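Local coordinates for protein tyrosinase (Burkholderia thailandensis, PDB 5ZRD) that probably hydroxylates monophenols and oxidises the resulting catechols to quinones, using a pair of copper ions, at residues R9-V14 with H319-D324; W93-V98 with M326-Q331. One frame throughout, in Å; residues are numbered along the deposited sequence.

Contact 1 (R9-V14 with H319-D324). With CU (copper (II) ion), chain K.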
loop_
_atom_site.group_PDB
_atom_site.type_symbol
_atom_site.label_atom_id
_atom_site.label_comp_id
_atom_site.label_asym_id
_atom_site.label_seq_id
_atom_site.Cartn_x
_atom_site.Cartn_y
_atom_site.Cartn_z
ATOM N N ARG A 9 -33.797 4.710 38.776
ATOM C CA ARG A 9 -33.525 6.176 38.737
ATOM C C ARG A 9 -34.321 6.843 37.609
ATOM O O ARG A 9 -34.534 6.246 36.545
ATOM C CB ARG A 9 -32.070 6.490 38.401
ATOM C CG ARG A 9 -31.051 6.051 39.439
ATOM C CD ARG A 9 -29.725 6.699 39.106
ATOM N NE ARG A 9 -29.085 5.944 38.047
ATOM C CZ ARG A 9 -29.081 6.281 36.758
ATOM N NH1 ARG A 9 -29.588 7.442 36.346
ATOM N NH2 ARG A 9 -28.542 5.440 35.899
ATOM N N VAL A 10 -34.716 8.080 37.826
ATOM C CA VAL A 10 -35.556 8.793 36.902
ATOM C C VAL A 10 -34.755 9.921 36.238
ATOM O O VAL A 10 -34.508 10.930 36.857
ATOM C CB VAL A 10 -36.800 9.360 37.611
ATOM C CG1 VAL A 10 -37.764 9.986 36.609
ATOM C CG2 VAL A 10 -37.504 8.281 38.427
ATOM N N ARG A 11 -34.409 9.718 34.956
ATOM C CA ARG A 11 -33.905 10.778 34.066
ATOM C C ARG A 11 -35.030 11.774 33.837
ATOM O O ARG A 11 -36.084 11.361 33.387
ATOM C CB ARG A 11 -33.416 10.215 32.728
ATOM C CG ARG A 11 -32.040 9.578 32.822
ATOM C CD ARG A 11 -31.439 9.153 31.513
ATOM N NE ARG A 11 -30.208 8.402 31.719
ATOM C CZ ARG A 11 -29.529 7.821 30.726
ATOM N NH1 ARG A 11 -29.988 7.892 29.483
ATOM N NH2 ARG A 11 -28.414 7.152 30.972
ATOM N N ARG A 12 -34.786 13.055 34.138
ATOM C CA ARG A 12 -35.831 14.072 34.074
ATOM C C ARG A 12 -35.494 15.165 33.037
ATOM O O ARG A 12 -34.347 15.325 32.556
ATOM C CB ARG A 12 -36.050 14.701 35.453
ATOM C CG ARG A 12 -36.652 13.758 36.484
ATOM C CD ARG A 12 -37.189 14.489 37.709
ATOM N NE ARG A 12 -37.778 13.568 38.680
ATOM C CZ ARG A 12 -38.898 12.849 38.493
ATOM N NH1 ARG A 12 -39.715 13.116 37.480
ATOM N NH2 ARG A 12 -39.179 11.850 39.323
ATOM N N SER A 13 -36.528 15.896 32.671
ATOM C CA SER A 13 -36.395 16.998 31.732
ATOM C C SER A 13 -35.539 18.115 32.349
ATOM O O SER A 13 -35.828 18.564 33.458
ATOM C CB SER A 13 -37.743 17.526 31.327
ATOM O OG SER A 13 -37.624 18.815 30.746
ATOM N N VAL A 14 -34.527 18.576 31.602
ATOM C CA VAL A 14 -33.627 19.628 32.053
ATOM C C VAL A 14 -34.437 20.895 32.341
ATOM O O VAL A 14 -34.141 21.638 33.275
ATOM C CB VAL A 14 -32.479 19.889 31.054
ATOM C CG1 VAL A 14 -32.747 21.069 30.140
ATOM C CG2 VAL A 14 -31.168 20.122 31.788
ATOM N N HIS A 319 -29.058 16.323 24.309
ATOM C CA HIS A 319 -29.762 16.020 23.093
ATOM C C HIS A 319 -29.939 14.505 22.934
ATOM O O HIS A 319 -31.037 14.029 22.660
ATOM C CB HIS A 319 -28.987 16.577 21.902
ATOM C CG HIS A 319 -29.358 15.960 20.603
ATOM N ND1 HIS A 319 -30.615 16.071 20.065
ATOM C CD2 HIS A 319 -28.637 15.225 19.737
ATOM C CE1 HIS A 319 -30.639 15.465 18.896
ATOM N NE2 HIS A 319 -29.442 14.901 18.696
ATOM N N HIS A 320 -28.837 13.793 23.050
ATOM C CA HIS A 320 -28.840 12.376 22.890
ATOM C C HIS A 320 -29.580 11.674 24.022
ATOM O O HIS A 320 -30.034 10.560 23.811
ATOM C CB HIS A 320 -27.436 11.810 22.725
ATOM C CG HIS A 320 -27.109 11.621 21.283
ATOM N ND1 HIS A 320 -27.578 10.553 20.574
ATOM C CD2 HIS A 320 -26.433 12.395 20.412
ATOM C CE1 HIS A 320 -27.190 10.660 19.329
ATOM N NE2 HIS A 320 -26.463 11.761 19.215
ATOM N N CYS A 321 -29.783 12.324 25.154
ATOM C CA CYS A 321 -30.611 11.722 26.197
ATOM C C CYS A 321 -32.082 11.843 25.757
ATOM O O CYS A 321 -32.916 10.931 25.961
ATOM C CB CYS A 321 -30.287 12.349 27.551
ATOM S SG CYS A 321 -31.214 11.683 28.961
ATOM N N ASN A 322 -32.382 12.931 25.049
ATOM C CA ASN A 322 -33.722 13.044 24.482
ATOM C C ASN A 322 -33.933 12.031 23.344
ATOM O O ASN A 322 -34.999 11.511 23.202
ATOM C CB ASN A 322 -34.024 14.455 23.990
ATOM C CG ASN A 322 -35.500 14.610 23.722
ATOM O OD1 ASN A 322 -36.318 14.430 24.640
ATOM N ND2 ASN A 322 -35.829 14.911 22.471
ATOM N N VAL A 323 -32.934 11.769 22.531
ATOM C CA VAL A 323 -33.069 10.824 21.461
ATOM C C VAL A 323 -33.291 9.429 22.066
ATOM O O VAL A 323 -34.006 8.579 21.513
ATOM C CB VAL A 323 -31.824 10.875 20.558
ATOM C CG1 VAL A 323 -31.804 9.766 19.526
ATOM C CG2 VAL A 323 -31.732 12.223 19.878
ATOM N N ASP A 324 -32.657 9.192 23.206
ATOM C CA ASP A 324 -32.753 7.891 23.874
ATOM C C ASP A 324 -34.132 7.747 24.473
ATOM O O ASP A 324 -34.694 6.675 24.460
ATOM C CB ASP A 324 -31.707 7.774 24.977
ATOM C CG ASP A 324 -31.544 6.359 25.479
ATOM O OD1 ASP A 324 -31.281 5.484 24.618
ATOM O OD2 ASP A 324 -31.649 6.153 26.731
HETATM CU CU CU K . -26.146 12.757 17.665
HETATM O O HOH W 1 -28.863 6.148 27.935
#

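Contact 2 (W93-V98 with M326-Q331). With CU (copper (II) ion), chain J.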
loop_
_atom_site.group_PDB
_atom_site.type_symbol
_atom_site.label_atom_id
_atom_site.label_comp_id
_atom_site.label_asym_id
_atom_site.label_seq_id
_atom_site.Cartn_x
_atom_site.Cartn_y
_atom_site.Cartn_z
ATOM N N TRP A 93 -26.074 2.112 20.430
ATOM C CA TRP A 93 -24.730 2.599 20.692
ATOM C C TRP A 93 -24.836 3.891 21.478
ATOM O O TRP A 93 -24.104 4.041 22.464
ATOM C CB TRP A 93 -23.892 2.797 19.430
ATOM C CG TRP A 93 -22.481 3.155 19.756
ATOM C CD1 TRP A 93 -21.455 2.283 19.979
ATOM C CD2 TRP A 93 -21.954 4.476 19.982
ATOM N NE1 TRP A 93 -20.316 2.973 20.283
ATOM C CE2 TRP A 93 -20.595 4.317 20.324
ATOM C CE3 TRP A 93 -22.495 5.764 19.945
ATOM C CZ2 TRP A 93 -19.769 5.393 20.621
ATOM C CZ3 TRP A 93 -21.677 6.831 20.239
ATOM C CH2 TRP A 93 -20.331 6.643 20.563
ATOM N N HIS A 94 -25.700 4.801 21.015
ATOM C CA HIS A 94 -25.811 6.091 21.696
ATOM C C HIS A 94 -26.448 5.891 23.064
ATOM O O HIS A 94 -26.142 6.643 23.950
ATOM C CB HIS A 94 -26.561 7.138 20.882
ATOM C CG HIS A 94 -25.765 7.577 19.720
ATOM N ND1 HIS A 94 -25.669 6.815 18.620
ATOM C CD2 HIS A 94 -24.977 8.658 19.524
ATOM C CE1 HIS A 94 -24.845 7.395 17.763
ATOM N NE2 HIS A 94 -24.428 8.548 18.284
ATOM N N ARG A 95 -27.291 4.872 23.233
ATOM C CA ARG A 95 -27.857 4.579 24.550
ATOM C C ARG A 95 -26.716 4.321 25.534
ATOM O O ARG A 95 -26.733 4.860 26.640
ATOM C CB ARG A 95 -28.811 3.377 24.501
ATOM C CG ARG A 95 -29.338 2.890 25.851
ATOM C CD ARG A 95 -30.563 2.008 25.671
ATOM N NE ARG A 95 -31.752 2.803 25.404
ATOM C CZ ARG A 95 -32.956 2.333 25.103
ATOM N NH1 ARG A 95 -33.171 1.029 25.083
ATOM N NH2 ARG A 95 -33.946 3.188 24.884
ATOM N N MET A 96 -25.762 3.501 25.129
ATOM C CA MET A 96 -24.695 3.154 25.996
ATOM C C MET A 96 -23.764 4.361 26.181
ATOM O O MET A 96 -23.214 4.580 27.294
ATOM C CB MET A 96 -23.922 1.954 25.462
ATOM C CG MET A 96 -24.708 0.667 25.579
ATOM S SD MET A 96 -25.390 0.406 27.235
ATOM C CE MET A 96 -23.874 0.582 28.183
ATOM N N TYR A 97 -23.615 5.162 25.126
ATOM C CA TYR A 97 -22.720 6.323 25.194
ATOM C C TYR A 97 -23.206 7.250 26.291
ATOM O O TYR A 97 -22.410 7.710 27.123
ATOM C CB TYR A 97 -22.635 7.056 23.857
ATOM C CG TYR A 97 -21.585 8.134 23.711
ATOM C CD1 TYR A 97 -20.448 8.193 24.505
ATOM C CD2 TYR A 97 -21.708 9.078 22.713
ATOM C CE1 TYR A 97 -19.469 9.161 24.324
ATOM C CE2 TYR A 97 -20.726 10.023 22.487
ATOM C CZ TYR A 97 -19.610 10.071 23.299
ATOM O OH TYR A 97 -18.677 11.029 23.083
ATOM N N VAL A 98 -24.500 7.484 26.300
ATOM C CA VAL A 98 -25.066 8.422 27.254
ATOM C C VAL A 98 -24.934 7.836 28.655
ATOM O O VAL A 98 -24.672 8.546 29.623
ATOM C CB VAL A 98 -26.539 8.720 26.969
ATOM C CG1 VAL A 98 -27.114 9.632 28.044
ATOM C CG2 VAL A 98 -26.724 9.339 25.600
ATOM N N MET A 326 -36.812 9.082 23.207
ATOM C CA MET A 326 -37.692 8.806 22.041
ATOM C C MET A 326 -37.564 7.323 21.657
ATOM O O MET A 326 -38.548 6.664 21.377
ATOM C CB MET A 326 -37.330 9.703 20.855
ATOM C CG MET A 326 -37.645 11.175 21.077
ATOM S SD MET A 326 -39.423 11.522 20.930
ATOM C CE MET A 326 -39.944 11.408 22.627
ATOM N N PHE A 327 -36.358 6.808 21.660
ATOM C CA PHE A 327 -36.141 5.379 21.439
ATOM C C PHE A 327 -36.952 4.568 22.462
ATOM O O PHE A 327 -37.580 3.579 22.113
ATOM C CB PHE A 327 -34.644 5.094 21.503
ATOM C CG PHE A 327 -34.221 3.660 21.382
ATOM C CD1 PHE A 327 -35.053 2.689 20.841
ATOM C CD2 PHE A 327 -32.975 3.275 21.823
ATOM C CE1 PHE A 327 -34.632 1.369 20.721
ATOM C CE2 PHE A 327 -32.540 1.955 21.685
ATOM C CZ PHE A 327 -33.367 1.014 21.110
ATOM N N TRP A 328 -36.977 5.007 23.713
ATOM C CA TRP A 328 -37.668 4.271 24.789
ATOM C C TRP A 328 -39.197 4.392 24.630
ATOM O O TRP A 328 -39.923 3.416 24.832
ATOM C CB TRP A 328 -37.189 4.765 26.170
ATOM C CG TRP A 328 -37.880 4.104 27.322
ATOM C CD1 TRP A 328 -38.726 4.696 28.212
ATOM C CD2 TRP A 328 -37.822 2.713 27.686
ATOM N NE1 TRP A 328 -39.201 3.766 29.097
ATOM C CE2 TRP A 328 -38.656 2.547 28.812
ATOM C CE3 TRP A 328 -37.174 1.594 27.167
ATOM C CZ2 TRP A 328 -38.824 1.323 29.447
ATOM C CZ3 TRP A 328 -37.338 0.378 27.797
ATOM C CH2 TRP A 328 -38.145 0.250 28.928
ATOM N N VAL A 329 -39.667 5.576 24.240
ATOM C CA VAL A 329 -41.074 5.763 23.937
ATOM C C VAL A 329 -41.511 4.865 22.776
ATOM O O VAL A 329 -42.576 4.323 22.840
ATOM C CB VAL A 329 -41.410 7.224 23.606
ATOM C CG1 VAL A 329 -42.803 7.340 23.009
ATOM C CG2 VAL A 329 -41.289 8.111 24.831
ATOM N N TRP A 330 -40.692 4.717 21.736
ATOM C CA TRP A 330 -41.036 3.910 20.613
ATOM C C TRP A 330 -41.097 2.455 21.077
ATOM O O TRP A 330 -41.948 1.706 20.610
ATOM C CB TRP A 330 -40.034 4.086 19.458
ATOM C CG TRP A 330 -40.243 3.137 18.313
ATOM C CD1 TRP A 330 -41.044 3.324 17.227
ATOM C CD2 TRP A 330 -39.670 1.827 18.162
ATOM N NE1 TRP A 330 -40.991 2.234 16.404
ATOM C CE2 TRP A 330 -40.150 1.302 16.950
ATOM C CE3 TRP A 330 -38.822 1.038 18.945
ATOM C CZ2 TRP A 330 -39.820 0.026 16.518
ATOM C CZ3 TRP A 330 -38.457 -0.213 18.497
ATOM C CH2 TRP A 330 -38.977 -0.723 17.311
ATOM N N GLN A 331 -40.160 2.071 21.937
ATOM C CA GLN A 331 -40.120 0.678 22.468
ATOM C C GLN A 331 -41.424 0.416 23.210
ATOM O O GLN A 331 -42.035 -0.590 22.968
ATOM C CB GLN A 331 -38.951 0.438 23.406
ATOM C CG GLN A 331 -37.637 0.256 22.671
ATOM C CD GLN A 331 -36.442 0.101 23.587
ATOM O OE1 GLN A 331 -35.852 1.087 24.026
ATOM N NE2 GLN A 331 -36.041 -1.143 23.834
HETATM CU CU CU J . -23.224 9.898 17.096
#

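Contact 1 (R9-V14 with H319-D324)
Arg11 reaches across to Cys321 and Asp324 with one extended side chain. Its CD rests against the sulfur, 3.6 Å from Cys321 SG, and its guanidinium passes on toward the carboxylate one helical turn further along. There the salt bridge is long, 3.7 Å from Arg11 NH1 to Asp324 OD2, with the two planes 51° apart and the side chains crossing at about a right angle. A water makes up the difference: lying in the guanidinium plane, it accepts from Arg11 NH1 at 2.6 Å and donates to Asp324 OD2 at 3.0 Å. With SG trans to the backbone N (chi1 -179°), Cys321 presents its sulfur to the arginine's aliphatic part. Beyond this shell, the hydroxyl of Tyr400 bonds both Arg11 NH1 and Asp324 OD2, and Glu102 takes Arg11 NH2 in a salt bridge. Two carboxylates around a buried guanidinium probably keep it charged. Next to Cys321 on the same helix, His320 binds copper through NE2 at 1.9 Å, with His277 and His281 completing the histidine set; Cys321 SG itself is 12.4 Å from that copper. Arg11 closes strand 9-11, which pairs in parallel with strand 398-400; this small sheet lies against helix 315-334 through Tyr400 and Phe398, while Val98 and Tyr99 of helix 90-108 also touch Arg11.

Contact 2 (W93-V98 with M326-Q331)
Two helices of the bundle that carries the type 3 (coupled dinuclear) copper centre of tyrosinases meet here: helix 90-108, whose His94 binds one copper through NE2 at 2.2 Å together with His57 and His85, and helix 315-334, which supplies a ligand to the other copper. The short segments run at 126° to each other with axes 12.1 Å apart, a gap bridged by the long side chain of Arg95. Its chain leaves trans to the backbone N and bends at chi3 (-78°), which lays the guanidinium flat over one face of the Phe327 ring, a cation-pi stack with centres 4.0 Å apart and planes at 15°. The closest approach is from Arg95 NH2 to Phe327 CD2, 3.2 Å. NE pairs with Asp324 and NH1 also bonds the carbonyl of Cys389, so several partners fix the rotation of the buried group. Gln331 is steadied in turn by NE2, which donates to the carbonyls of Ile390 and His336. That leaves its OE1 turned to the arginine, where the end of the guanidinium grips this single atom with both nitrogens: Arg95 NH2 at 3.0 Å from Gln331 OE1, nearly in line with the C=O, and Arg95 NH1 at 2.9 Å, from the side.

Contacts 1 and 2 lie with their centres about 9 Å apart, on the same side of the chain's centre, and share helix 315-334: contact 1 uses its earlier part, contact 2 the following turns. Their segments alternate along the chain, in the order 9-14, 93-98, 319-324, 326-331; the N-terminal strand and helix 90-108, both far from it in sequence, pack on helix 315-334. The two contacts meet directly at the salt bridge from Arg95 NE to Asp324 OD1, 2.8 Å long, and Val98 packs on both Arg11 and His320. His94 and His320 belong to different copper sites; the salt bridge and this packing therefore tie together two helices that carry the dicopper centre.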